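Local coordinates for poly-beta-hydroxybuterate polymerase (PDB 5T6O), which polymerises hydroxybutyryl units into polyhydroxybutyrate without a template, probably as an acyltransferase, and is represented here by its catalytic domain, at residues I113-F118 and A141-L146; A128-A133 and L265-V270; L145-L150 and Y273-R278; S322-D327 and Q335-A340. The protein carries 1 engineered substitution. All blocks are in the same frame, centred on the assembly; numbering follows the deposited sequence.

Contact 1 of 4, residues I113-F118 and A141-L146; sequences INVLGF and ASVTLL
L116 lays its CD1 branch obliquely against L146, CD1 to CD1 at 3.8 Å, and brushes the CG2 methyl of T144, the residue directly beside it in the sheet. Having CG opposite the backbone N (chi1 171°) carries CD1 forward, between T144 CG2 and the L146 CD1 that comes to meet it. F118 follows on the same face: its ring crosses the L146 side chain at about a right angle, with CD1 3.9 Å from L146 CB. Helix 348-358 packs over this face, and W351 NE1 is hydrogen-bonded to T144 OG1. The two strands run parallel, only 14° apart, as the flanks of the beta-alpha-beta unit completed by helix 120-134; in the alpha/beta hydrolase fold the turn leading from such a strand into its helix is where the nucleophile elbow sits. Between them the backbones alternate donors: V115 N gives to S142 O, T144 N to V115 O, G117 N to T144 O and L146 N to G117 O. At the start of the pair A141 N meets I113 O. Beside the ladder, S142 OG donates to N114 OD1 at 2.7 Å, approaching from above the amide plane, 62° out of it. Water 1 gives protons to V115 O and to S142 OG, and lies 2.8 Å from T144 OG1, so V115 O is gripped both by a backbone N-H and by the water. On the reverse face V115, in one of its two modelled conformers, sets CG2 3.6 Å from V143 CG2, and both valines pack on L129.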
loop_
_atom_site.group_PDB
_atom_site.type_symbol
_atom_site.label_atom_id
_atom_site.label_comp_id
_atom_site.label_asym_id
_atom_site.label_seq_id
_atom_site.Cartn_x
_atom_site.Cartn_y
_atom_site.Cartn_z
ATOM N N ILE A 113 -33.952 20.698 13.591
ATOM C CA ILE A 113 -33.796 19.323 14.042
ATOM C C ILE A 113 -32.340 18.910 13.864
ATOM O O ILE A 113 -31.572 19.526 13.120
ATOM C CB ILE A 113 -34.731 18.349 13.286
ATOM C CG1 ILE A 113 -34.308 18.213 11.815
ATOM C CG2 ILE A 113 -36.192 18.802 13.408
ATOM C CD1 ILE A 113 -35.149 17.207 11.018
ATOM N N ASN A 114 -31.957 17.857 14.568
ATOM C CA ASN A 114 -30.673 17.221 14.317
ATOM C C ASN A 114 -30.857 16.151 13.256
ATOM O O ASN A 114 -31.917 15.523 13.165
ATOM C CB ASN A 114 -30.112 16.616 15.601
ATOM C CG ASN A 114 -29.646 17.679 16.570
ATOM O OD1 ASN A 114 -29.077 18.695 16.162
ATOM N ND2 ASN A 114 -29.899 17.466 17.850
ATOM N N VAL A 115 -29.842 15.967 12.413
ATOM C CA VAL A 115 -29.926 14.924 11.400
ATOM C C VAL A 115 -28.680 14.050 11.445
ATOM O O VAL A 115 -27.598 14.476 11.861
ATOM C CB VAL A 115 -30.143 15.478 9.969
ATOM C CG1 VAL A 115 -31.291 16.485 9.934
ATOM C CG2 VAL A 115 -28.864 16.069 9.413
ATOM N N LEU A 116 -28.855 12.808 11.014
ATOM C CA LEU A 116 -27.793 11.819 10.946
ATOM C C LEU A 116 -27.901 11.097 9.610
ATOM O O LEU A 116 -29.005 10.814 9.130
ATOM C CB LEU A 116 -27.879 10.810 12.113
ATOM C CG LEU A 116 -26.987 9.557 12.117
ATOM C CD1 LEU A 116 -26.802 9.060 13.559
ATOM C CD2 LEU A 116 -27.542 8.416 11.242
ATOM N N GLY A 117 -26.754 10.818 9.007
ATOM C CA GLY A 117 -26.696 9.929 7.864
ATOM C C GLY A 117 -25.679 8.837 8.118
ATOM O O GLY A 117 -24.721 9.020 8.867
ATOM N N PHE A 118 -25.916 7.676 7.498
ATOM C CA PHE A 118 -24.989 6.545 7.562
ATOM C C PHE A 118 -24.702 6.080 6.142
ATOM O O PHE A 118 -25.635 5.792 5.389
ATOM C CB PHE A 118 -25.568 5.391 8.392
ATOM C CG PHE A 118 -24.716 4.136 8.360
ATOM C CD1 PHE A 118 -23.369 4.193 8.677
ATOM C CD2 PHE A 118 -25.264 2.907 8.034
ATOM C CE1 PHE A 118 -22.584 3.057 8.666
ATOM C CE2 PHE A 118 -24.479 1.761 8.012
ATOM C CZ PHE A 118 -23.137 1.836 8.331
ATOM N N ALA A 141 -30.037 21.783 12.975
ATOM C CA ALA A 141 -29.195 22.340 14.024
ATOM C C ALA A 141 -27.783 21.777 13.958
ATOM O O ALA A 141 -26.814 22.487 14.252
ATOM C CB ALA A 141 -29.805 22.053 15.400
ATOM N N SER A 142 -27.659 20.514 13.562
ATOM C CA SER A 142 -26.383 19.824 13.504
ATOM C C SER A 142 -26.556 18.616 12.599
ATOM O O SER A 142 -27.679 18.197 12.313
ATOM C CB SER A 142 -25.912 19.400 14.898
ATOM O OG SER A 142 -26.589 18.226 15.323
ATOM N N VAL A 143 -25.428 18.067 12.152
ATOM C CA VAL A 143 -25.386 16.931 11.241
ATOM C C VAL A 143 -24.389 15.924 11.791
ATOM O O VAL A 143 -23.288 16.304 12.203
ATOM C CB VAL A 143 -24.972 17.356 9.818
ATOM C CG1 VAL A 143 -24.809 16.129 8.917
ATOM C CG2 VAL A 143 -26.001 18.324 9.234
ATOM N N THR A 144 -24.772 14.649 11.799
ATOM C CA THR A 144 -23.872 13.554 12.136
ATOM C C THR A 144 -23.684 12.699 10.888
ATOM O O THR A 144 -24.655 12.146 10.358
ATOM C CB THR A 144 -24.430 12.722 13.294
ATOM O OG1 THR A 144 -24.557 13.552 14.460
ATOM C CG2 THR A 144 -23.512 11.540 13.614
ATOM N N LEU A 145 -22.440 12.576 10.432
ATOM C CA LEU A 145 -22.103 11.764 9.263
ATOM C C LEU A 145 -21.362 10.523 9.746
ATOM O O LEU A 145 -20.181 10.592 10.084
ATOM C CB LEU A 145 -21.250 12.570 8.288
ATOM C CG LEU A 145 -21.929 13.798 7.672
ATOM C CD1 LEU A 145 -20.966 14.492 6.691
ATOM C CD2 LEU A 145 -23.230 13.399 6.962
ATOM N N LEU A 146 -22.057 9.387 9.789
ATOM C CA LEU A 146 -21.428 8.125 10.143
ATOM C C LEU A 146 -20.958 7.432 8.869
ATOM O O LEU A 146 -21.778 7.122 7.994
ATOM C CB LEU A 146 -22.399 7.224 10.906
ATOM C CG LEU A 146 -23.031 7.813 12.171
ATOM C CD1 LEU A 146 -23.865 6.730 12.859
ATOM C CD2 LEU A 146 -21.974 8.354 13.135
HETATM O O HOH W 1 -26.621 15.472 14.413
#

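Contact 2 of 4, residues A128-A133 and L265-V270; sequences ALAVLA and LASIDV
I268 meets the helix through apolar contacts: its CG1 lies 4.1 Å from L129 CB and also 4.1 Å from A130 CB, while the CG2 branch reaches L129 CB as well. CG1 points away from the carbonyl carbon (chi1 -62°), which brings CG1, not the CD1 tip, up to the helix backbone, 3.8 Å from A130 N. The small A130 permits this close approach, its CA being the one nearest to I268 CA at 5.2 Å. L265 adds a looser touch, its CA 4.4 Å from A130 CB.

The second kind of contact sets a methyl against polar atoms. A133 CB stands 3.3 Å from S267 O and 3.6 Å from S267 OG. That hydroxyl is turned into the position flanked by both the backbone N and the carbonyl carbon (chi1 69°), and its bond goes to D264 O, just ahead of the segment, rather than to the helix.

Some backbone groups bond within their own segment. In the helix, A133 N bonds to L129 O at 2.8 Å; in the short 3-10 turn that begins at L265, I268 N makes a weak bond to L265 O.

The contact joins helix 120-134 of the alpha/beta hydrolase core to the loop leading into strand 272-277, and L129 continues it inward onto A140 and V143 of the sheet. No hydrogen bond passes between the two segments, and the S267 hydroxyl is spent on D264 O; the fit therefore rests on van der Waals contact between the alanine methyls and the I268 branches.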
loop_
_atom_site.group_PDB
_atom_site.type_symbol
_atom_site.label_atom_id
_atom_site.label_comp_id
_atom_site.label_asym_id
_atom_site.label_seq_id
_atom_site.Cartn_x
_atom_site.Cartn_y
_atom_site.Cartn_z
ATOM N N ALA A 128 -29.006 16.877 0.330
ATOM C CA ALA A 128 -30.299 17.502 0.597
ATOM C C ALA A 128 -30.144 18.805 1.370
ATOM O O ALA A 128 -30.806 19.802 1.056
ATOM C CB ALA A 128 -31.200 16.534 1.365
ATOM N N LEU A 129 -29.291 18.815 2.398
ATOM C CA LEU A 129 -29.110 20.042 3.163
ATOM C C LEU A 129 -28.405 21.112 2.337
ATOM O O LEU A 129 -28.713 22.301 2.473
ATOM C CB LEU A 129 -28.351 19.741 4.458
ATOM C CG LEU A 129 -29.197 19.004 5.499
ATOM C CD1 LEU A 129 -28.323 18.531 6.641
ATOM C CD2 LEU A 129 -30.316 19.903 6.024
ATOM N N ALA A 130 -27.488 20.711 1.452
ATOM C CA ALA A 130 -26.868 21.682 0.556
ATOM C C ALA A 130 -27.891 22.257 -0.422
ATOM O O ALA A 130 -27.855 23.454 -0.732
ATOM C CB ALA A 130 -25.698 21.043 -0.191
ATOM N N VAL A 131 -28.799 21.417 -0.931
ATOM C CA VAL A 131 -29.884 21.916 -1.778
ATOM C C VAL A 131 -30.746 22.900 -1.000
ATOM O O VAL A 131 -31.067 23.993 -1.485
ATOM C CB VAL A 131 -30.718 20.746 -2.335
ATOM C CG1 VAL A 131 -32.057 21.249 -2.929
ATOM C CG2 VAL A 131 -29.918 19.985 -3.395
ATOM N N LEU A 132 -31.124 22.528 0.226
ATOM C CA LEU A 132 -31.964 23.395 1.043
ATOM C C LEU A 132 -31.273 24.721 1.350
ATOM O O LEU A 132 -31.919 25.776 1.351
ATOM C CB LEU A 132 -32.350 22.670 2.336
ATOM C CG LEU A 132 -33.459 21.621 2.185
ATOM C CD1 LEU A 132 -33.520 20.677 3.392
ATOM C CD2 LEU A 132 -34.798 22.315 1.975
ATOM N N ALA A 133 -29.962 24.697 1.614
ATOM C CA ALA A 133 -29.265 25.946 1.934
ATOM C C ALA A 133 -29.280 26.900 0.745
ATOM O O ALA A 133 -29.476 28.108 0.914
ATOM C CB ALA A 133 -27.825 25.663 2.379
ATOM N N LEU A 265 -21.230 21.814 -0.707
ATOM C CA LEU A 265 -21.338 21.201 0.616
ATOM C C LEU A 265 -20.932 22.159 1.726
ATOM O O LEU A 265 -21.354 21.972 2.875
ATOM C CB LEU A 265 -20.487 19.931 0.695
ATOM C CG LEU A 265 -20.875 18.750 -0.202
ATOM C CD1 LEU A 265 -19.791 17.678 -0.170
ATOM C CD2 LEU A 265 -22.220 18.164 0.201
ATOM N N ALA A 266 -20.122 23.180 1.423
ATOM C CA ALA A 266 -19.775 24.153 2.452
ATOM C C ALA A 266 -20.975 24.983 2.885
ATOM O O ALA A 266 -20.924 25.608 3.948
ATOM C CB ALA A 266 -18.650 25.076 1.970
ATOM N N SER A 267 -22.053 25.004 2.096
ATOM C CA SER A 267 -23.214 25.816 2.443
ATOM C C SER A 267 -24.074 25.183 3.530
ATOM O O SER A 267 -24.952 25.861 4.071
ATOM C CB SER A 267 -24.070 26.089 1.193
ATOM O OG SER A 267 -24.693 24.898 0.735
ATOM N N ILE A 268 -23.840 23.911 3.874
ATOM C CA ILE A 268 -24.594 23.282 4.954
ATOM C C ILE A 268 -24.380 24.039 6.261
ATOM O O ILE A 268 -25.336 24.376 6.969
ATOM C CB ILE A 268 -24.201 21.802 5.084
ATOM C CG1 ILE A 268 -24.552 21.053 3.787
ATOM C CG2 ILE A 268 -24.915 21.163 6.290
ATOM C CD1 ILE A 268 -24.020 19.644 3.739
ATOM N N ASP A 269 -23.118 24.274 6.614
ATOM C CA ASP A 269 -22.706 25.258 7.620
ATOM C C ASP A 269 -23.442 25.089 8.954
ATOM O O ASP A 269 -24.068 26.012 9.480
ATOM C CB ASP A 269 -22.877 26.681 7.076
ATOM C CG ASP A 269 -22.250 27.720 7.980
ATOM O OD1 ASP A 269 -21.363 27.335 8.775
ATOM O OD2 ASP A 269 -22.648 28.908 7.907
ATOM N N VAL A 270 -23.343 23.887 9.511
ATOM C CA VAL A 270 -23.806 23.638 10.875
ATOM C C VAL A 270 -22.783 22.760 11.578
ATOM O O VAL A 270 -21.964 22.095 10.929
ATOM C CB VAL A 270 -25.193 22.963 10.909
ATOM C CG1 VAL A 270 -26.245 23.808 10.176
ATOM C CG2 VAL A 270 -25.109 21.558 10.342
#

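Contact 3 of 4, residues L145-L150 and Y273-R278; sequences LLTTLL and YIYGSR. With SO4 (sulfate ion), chain B.
L145 and Y275 meet backbone to backbone in the parallel sheet at the heart of the alpha/beta hydrolase fold, where strands 140-146 and 272-277 run side by side. L145 is held at both ends: its N donates to Y273 O at 2.8 Å, and its O receives Y275 N at 2.9 Å. Its side chain leaves on the face shared with I274 and packs on S126 of helix 120-134.

Y275 takes the other face. L146 turns its second branch there, CD2 resting 3.7 Å from Y275 CB, while the ring beyond is stacked with W347.

T147 ends the pairing. Its backbone takes a left-handed conformation (phi 53°, psi 52°) that breaks the strand, yet its N still donates to Y275 O at 2.9 Å, and the chain turns away afterwards; T148 OG1 then bonds back to L146 O from well above the carbonyl plane. Water 2 accepts from T148 N and lies within hydrogen-bonding distance of L145 O and Y275 O. The T147 side chain lies alongside Y275 with OG1 at the ring's edge, 3.7 Å from CD2, and it also touches D280, H308 and V312. OG1 donates to water 3, which accepts a second proton from S277 OG. That serine oxygen is in turn the acceptor for Y275 OH at 2.6 Å, so the phenol is tied to its own strand two residues on.

R278 reaches out extended, salt-bridged through NH1 to D163 of the second subunit. A sulfate, probably from the crystallisation liquor and also bound by W285 NE1, lies in the plane of its guanidinium: NE to O3 at 2.8 Å and NH2 to O1 at 2.6 Å.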
loop_
_atom_site.group_PDB
_atom_site.type_symbol
_atom_site.label_atom_id
_atom_site.label_comp_id
_atom_site.label_asym_id
_atom_site.label_seq_id
_atom_site.Cartn_x
_atom_site.Cartn_y
_atom_site.Cartn_z
ATOM N N LEU A 145 -22.440 12.576 10.432
ATOM C CA LEU A 145 -22.103 11.764 9.263
ATOM C C LEU A 145 -21.362 10.523 9.746
ATOM O O LEU A 145 -20.181 10.592 10.084
ATOM C CB LEU A 145 -21.250 12.570 8.288
ATOM C CG LEU A 145 -21.929 13.798 7.672
ATOM C CD1 LEU A 145 -20.966 14.492 6.691
ATOM C CD2 LEU A 145 -23.230 13.399 6.962
ATOM N N LEU A 146 -22.057 9.387 9.789
ATOM C CA LEU A 146 -21.428 8.125 10.143
ATOM C C LEU A 146 -20.958 7.432 8.869
ATOM O O LEU A 146 -21.778 7.122 7.994
ATOM C CB LEU A 146 -22.399 7.224 10.906
ATOM C CG LEU A 146 -23.031 7.813 12.171
ATOM C CD1 LEU A 146 -23.865 6.730 12.859
ATOM C CD2 LEU A 146 -21.974 8.354 13.135
ATOM N N THR A 147 -19.645 7.216 8.749
ATOM C CA THR A 147 -19.104 6.374 7.682
ATOM C C THR A 147 -19.598 6.840 6.311
ATOM O O THR A 147 -20.115 6.064 5.505
ATOM C CB THR A 147 -19.477 4.913 7.954
ATOM O OG1 THR A 147 -19.155 4.625 9.313
ATOM C CG2 THR A 147 -18.701 3.952 7.080
ATOM N N THR A 148 -19.431 8.131 6.043
ATOM C CA THR A 148 -20.020 8.769 4.867
ATOM C C THR A 148 -18.936 9.182 3.881
ATOM O O THR A 148 -17.948 9.808 4.268
ATOM C CB THR A 148 -20.830 9.993 5.291
ATOM O OG1 THR A 148 -21.934 9.567 6.094
ATOM C CG2 THR A 148 -21.320 10.799 4.074
ATOM N N LEU A 149 -19.126 8.852 2.607
ATOM C CA LEU A 149 -18.267 9.375 1.553
ATOM C C LEU A 149 -18.863 10.672 1.020
ATOM O O LEU A 149 -20.024 10.701 0.597
ATOM C CB LEU A 149 -18.110 8.358 0.422
ATOM C CG LEU A 149 -17.295 7.115 0.778
ATOM C CD1 LEU A 149 -17.406 6.060 -0.346
ATOM C CD2 LEU A 149 -15.837 7.498 1.036
ATOM N N LEU A 150 -18.080 11.746 1.077
ATOM C CA LEU A 150 -18.340 12.958 0.314
ATOM C C LEU A 150 -17.264 13.194 -0.736
ATOM O O LEU A 150 -17.573 13.505 -1.901
ATOM C CB LEU A 150 -18.427 14.172 1.255
ATOM C CG LEU A 150 -19.522 14.132 2.323
ATOM C CD1 LEU A 150 -19.471 15.407 3.171
ATOM C CD2 LEU A 150 -20.915 13.923 1.713
ATOM N N TYR A 273 -20.568 16.287 13.194
ATOM C CA TYR A 273 -19.811 15.184 13.779
ATOM C C TYR A 273 -19.527 14.162 12.685
ATOM O O TYR A 273 -20.463 13.651 12.059
ATOM C CB TYR A 273 -20.609 14.540 14.910
ATOM C CG TYR A 273 -19.893 13.536 15.797
ATOM C CD1 TYR A 273 -19.765 12.189 15.425
ATOM C CD2 TYR A 273 -19.436 13.913 17.052
ATOM C CE1 TYR A 273 -19.138 11.258 16.270
ATOM C CE2 TYR A 273 -18.818 12.999 17.897
ATOM C CZ TYR A 273 -18.683 11.676 17.506
ATOM O OH TYR A 273 -18.067 10.789 18.366
ATOM N N ILE A 274 -18.249 13.870 12.459
ATOM C CA ILE A 274 -17.801 13.048 11.338
ATOM C C ILE A 274 -17.121 11.816 11.905
ATOM O O ILE A 274 -16.142 11.937 12.655
ATOM C CB ILE A 274 -16.842 13.812 10.408
ATOM C CG1 ILE A 274 -17.475 15.133 9.961
ATOM C CG2 ILE A 274 -16.509 12.944 9.187
ATOM C CD1 ILE A 274 -16.472 16.156 9.394
ATOM N N TYR A 275 -17.640 10.637 11.563
ATOM C CA TYR A 275 -17.175 9.387 12.143
ATOM C C TYR A 275 -16.668 8.459 11.042
ATOM O O TYR A 275 -17.282 8.341 9.978
ATOM C CB TYR A 275 -18.294 8.664 12.961
ATOM C CG TYR A 275 -17.831 7.283 13.310
ATOM C CD1 TYR A 275 -17.033 7.065 14.427
ATOM C CD2 TYR A 275 -18.107 6.200 12.473
ATOM C CE1 TYR A 275 -16.538 5.809 14.708
ATOM C CE2 TYR A 275 -17.610 4.946 12.754
ATOM C CZ TYR A 275 -16.821 4.765 13.862
ATOM O OH TYR A 275 -16.315 3.519 14.115
ATOM N N GLY A 276 -15.572 7.761 11.313
ATOM C CA GLY A 276 -15.142 6.675 10.451
ATOM C C GLY A 276 -14.526 5.562 11.278
ATOM O O GLY A 276 -14.179 5.754 12.444
ATOM N N SER A 277 -14.387 4.389 10.655
ATOM C CA SER A 277 -13.810 3.218 11.310
ATOM C C SER A 277 -12.453 2.870 10.694
ATOM O O SER A 277 -12.290 2.878 9.468
ATOM C CB SER A 277 -14.752 2.014 11.211
ATOM O OG SER A 277 -15.976 2.253 11.897
ATOM N N ARG A 278 -11.486 2.533 11.545
ATOM C CA ARG A 278 -10.098 2.487 11.080
ATOM C C ARG A 278 -9.845 1.375 10.058
ATOM O O ARG A 278 -9.064 1.566 9.113
ATOM C CB ARG A 278 -9.150 2.329 12.261
ATOM C CG ARG A 278 -7.715 2.399 11.788
ATOM C CD ARG A 278 -6.773 2.624 12.921
ATOM N NE ARG A 278 -5.416 2.728 12.414
ATOM C CZ ARG A 278 -4.351 2.750 13.199
ATOM N NH1 ARG A 278 -4.519 2.680 14.516
ATOM N NH2 ARG A 278 -3.134 2.834 12.671
HETATM S S SO4 B . -3.750 3.266 9.100
HETATM O O1 SO4 B . -2.889 3.719 10.191
HETATM O O2 SO4 B . -2.965 2.397 8.224
HETATM O O3 SO4 B . -4.880 2.506 9.634
HETATM O O4 SO4 B . -4.230 4.429 8.349
HETATM O O HOH W 2 -18.190 10.018 7.978
HETATM O O HOH W 3 -17.527 2.164 9.603
#

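Contact 4 of 4, residues S322-D327 and Q335-A340; sequences SHWTND and QWLAGA
N326 and W336 hold each other by two bonds in opposite senses. N326 ND2 donates to W336 O at 3.0 Å, straight (162°), on a lone pair in the carbonyl plane and within the amide's own plane; W336 NE1 returns a more bent bond to N326 O at 3.2 Å. Between the two, N326 CB sits over the five-membered ring of W336, 3.7 Å from its centroid, a CH-pi contact. A340 CB lies over the same indole face. The tip of that ring, CH2, abuts W324 CB at 3.9 Å, and L337 CD1 stands over the face of the W324 five-membered ring, 4.0 Å from its centroid.

The polar part lies where the helical bonding weakens: G339 N bonds only weakly to Q335 O and W336 O. N326 ND2 takes up the second carbonyl, and water 4, which accepts from ND2 at 2.9 Å, donates to the first at 2.9 Å. N326 OD1 is held by A328 N. Further out, F301 meets the W336 ring edge-to-face, and L303 backs both tryptophans. V162 and D163 of the second subunit pack on L337 and W324.

The helix runs across the strand at 109°, then T325 pairs with I341: a helix in the connection between adjacent antiparallel strands, 322-325 and 341-344, at the outer end of the mixed sheet of this alpha/beta hydrolase-type domain.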
loop_
_atom_site.group_PDB
_atom_site.type_symbol
_atom_site.label_atom_id
_atom_site.label_comp_id
_atom_site.label_asym_id
_atom_site.label_seq_id
_atom_site.Cartn_x
_atom_site.Cartn_y
_atom_site.Cartn_z
ATOM N N SER A 322 -12.028 0.353 20.921
ATOM C CA SER A 322 -11.475 1.641 21.315
ATOM C C SER A 322 -11.847 2.662 20.242
ATOM O O SER A 322 -12.472 2.324 19.231
ATOM C CB SER A 322 -9.959 1.538 21.508
ATOM O OG SER A 322 -9.317 1.131 20.309
ATOM N N HIS A 323 -11.451 3.917 20.468
ATOM C CA HIS A 323 -11.663 4.980 19.490
ATOM C C HIS A 323 -10.657 6.092 19.757
ATOM O O HIS A 323 -10.123 6.216 20.863
ATOM C CB HIS A 323 -13.103 5.515 19.542
ATOM C CG HIS A 323 -13.452 6.175 20.843
ATOM N ND1 HIS A 323 -13.772 5.464 21.982
ATOM C CD2 HIS A 323 -13.528 7.485 21.184
ATOM C CE1 HIS A 323 -14.038 6.308 22.966
ATOM N NE2 HIS A 323 -13.892 7.541 22.508
ATOM N N TRP A 324 -10.386 6.891 18.726
ATOM C CA TRP A 324 -9.408 7.979 18.815
ATOM C C TRP A 324 -10.091 9.337 18.700
ATOM O O TRP A 324 -11.028 9.502 17.913
ATOM C CB TRP A 324 -8.358 7.891 17.700
ATOM C CG TRP A 324 -7.386 6.755 17.789
ATOM C CD1 TRP A 324 -6.094 6.805 18.257
ATOM C CD2 TRP A 324 -7.608 5.409 17.361
ATOM N NE1 TRP A 324 -5.507 5.563 18.150
ATOM C CE2 TRP A 324 -6.417 4.689 17.610
ATOM C CE3 TRP A 324 -8.704 4.738 16.799
ATOM C CZ2 TRP A 324 -6.295 3.330 17.320
ATOM C CZ3 TRP A 324 -8.577 3.390 16.501
ATOM C CH2 TRP A 324 -7.378 2.699 16.767
ATOM N N THR A 325 -9.583 10.329 19.445
ATOM C CA THR A 325 -10.037 11.703 19.303
ATOM C C THR A 325 -8.838 12.622 19.112
ATOM O O THR A 325 -7.727 12.339 19.578
ATOM C CB THR A 325 -10.853 12.193 20.523
ATOM O OG1 THR A 325 -10.028 12.187 21.697
ATOM C CG2 THR A 325 -12.105 11.320 20.750
ATOM N N ASN A 326 -9.082 13.731 18.417
ATOM C CA ASN A 326 -8.093 14.798 18.270
ATOM C C ASN A 326 -8.848 16.044 17.838
ATOM O O ASN A 326 -9.513 16.029 16.799
ATOM C CB ASN A 326 -7.011 14.412 17.248
ATOM C CG ASN A 326 -5.903 15.466 17.116
ATOM O OD1 ASN A 326 -5.939 16.525 17.747
ATOM N ND2 ASN A 326 -4.897 15.157 16.295
ATOM N N ASP A 327 -8.765 17.112 18.639
ATOM C CA ASP A 327 -9.485 18.344 18.329
ATOM C C ASP A 327 -8.855 19.114 17.178
ATOM O O ASP A 327 -9.555 19.885 16.514
ATOM C CB ASP A 327 -9.565 19.239 19.567
ATOM C CG ASP A 327 -10.536 18.710 20.608
ATOM O OD1 ASP A 327 -11.081 17.601 20.415
ATOM O OD2 ASP A 327 -10.747 19.399 21.631
ATOM N N GLN A 335 -1.404 12.917 9.905
ATOM C CA GLN A 335 -1.101 13.915 10.927
ATOM C C GLN A 335 -2.163 13.916 12.015
ATOM O O GLN A 335 -1.847 14.071 13.202
ATOM C CB GLN A 335 -0.987 15.309 10.305
ATOM C CG GLN A 335 0.269 15.557 9.507
ATOM C CD GLN A 335 1.398 16.136 10.340
ATOM O OE1 GLN A 335 1.837 17.265 10.111
ATOM N NE2 GLN A 335 1.883 15.364 11.303
ATOM N N TRP A 336 -3.431 13.744 11.631
ATOM C CA TRP A 336 -4.500 13.682 12.625
ATOM C C TRP A 336 -4.282 12.508 13.568
ATOM O O TRP A 336 -4.321 12.657 14.796
ATOM C CB TRP A 336 -5.866 13.559 11.940
ATOM C CG TRP A 336 -6.997 13.549 12.934
ATOM C CD1 TRP A 336 -7.664 14.639 13.416
ATOM C CD2 TRP A 336 -7.585 12.405 13.581
ATOM N NE1 TRP A 336 -8.623 14.249 14.321
ATOM C CE2 TRP A 336 -8.597 12.885 14.442
ATOM C CE3 TRP A 336 -7.356 11.023 13.514
ATOM C CZ2 TRP A 336 -9.384 12.032 15.233
ATOM C CZ3 TRP A 336 -8.128 10.172 14.306
ATOM C CH2 TRP A 336 -9.141 10.679 15.145
ATOM N N LEU A 337 -4.027 11.332 13.001
ATOM C CA LEU A 337 -3.835 10.141 13.815
ATOM C C LEU A 337 -2.591 10.243 14.687
ATOM O O LEU A 337 -2.601 9.768 15.829
ATOM C CB LEU A 337 -3.769 8.918 12.902
ATOM C CG LEU A 337 -3.762 7.561 13.593
ATOM C CD1 LEU A 337 -4.913 7.437 14.567
ATOM C CD2 LEU A 337 -3.838 6.489 12.512
ATOM N N ALA A 338 -1.529 10.901 14.199
ATOM C CA ALA A 338 -0.306 11.013 14.991
ATOM C C ALA A 338 -0.541 11.771 16.294
ATOM O O ALA A 338 0.084 11.462 17.317
ATOM C CB ALA A 338 0.795 11.690 14.172
ATOM N N GLY A 339 -1.426 12.768 16.281
ATOM C CA GLY A 339 -1.727 13.525 17.481
ATOM C C GLY A 339 -2.925 13.029 18.251
ATOM O O GLY A 339 -3.229 13.554 19.329
ATOM N N ALA A 340 -3.604 12.010 17.730
ATOM C CA ALA A 340 -4.819 11.496 18.352
ATOM C C ALA A 340 -4.521 10.687 19.612
ATOM O O ALA A 340 -3.466 10.062 19.749
ATOM C CB ALA A 340 -5.585 10.627 17.354
HETATM O O HOH W 4 -2.454 16.172 15.076
#

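Overall arrangement
From the N terminus, contact 1 closes first, bringing strand 113-118 beside 141-146 after the turn through helix 120-134. Contact 2 starts on that helix, inside the loop of contact 1, and closes only at 265-270, so the two cross; they touch where L129 packs on V143. Contact 3 starts on L145 and L146, where contact 1 ends, and closes at 273-278, crossing contact 2 in turn and adding the next strand of the sheet. Contact 4 is a short local closure afterwards, its centre about 27 Å from that of contact 2, yet it touches contact 3 where R278 packs on W324 and L337. Together they link helix, central strands and sheet edge.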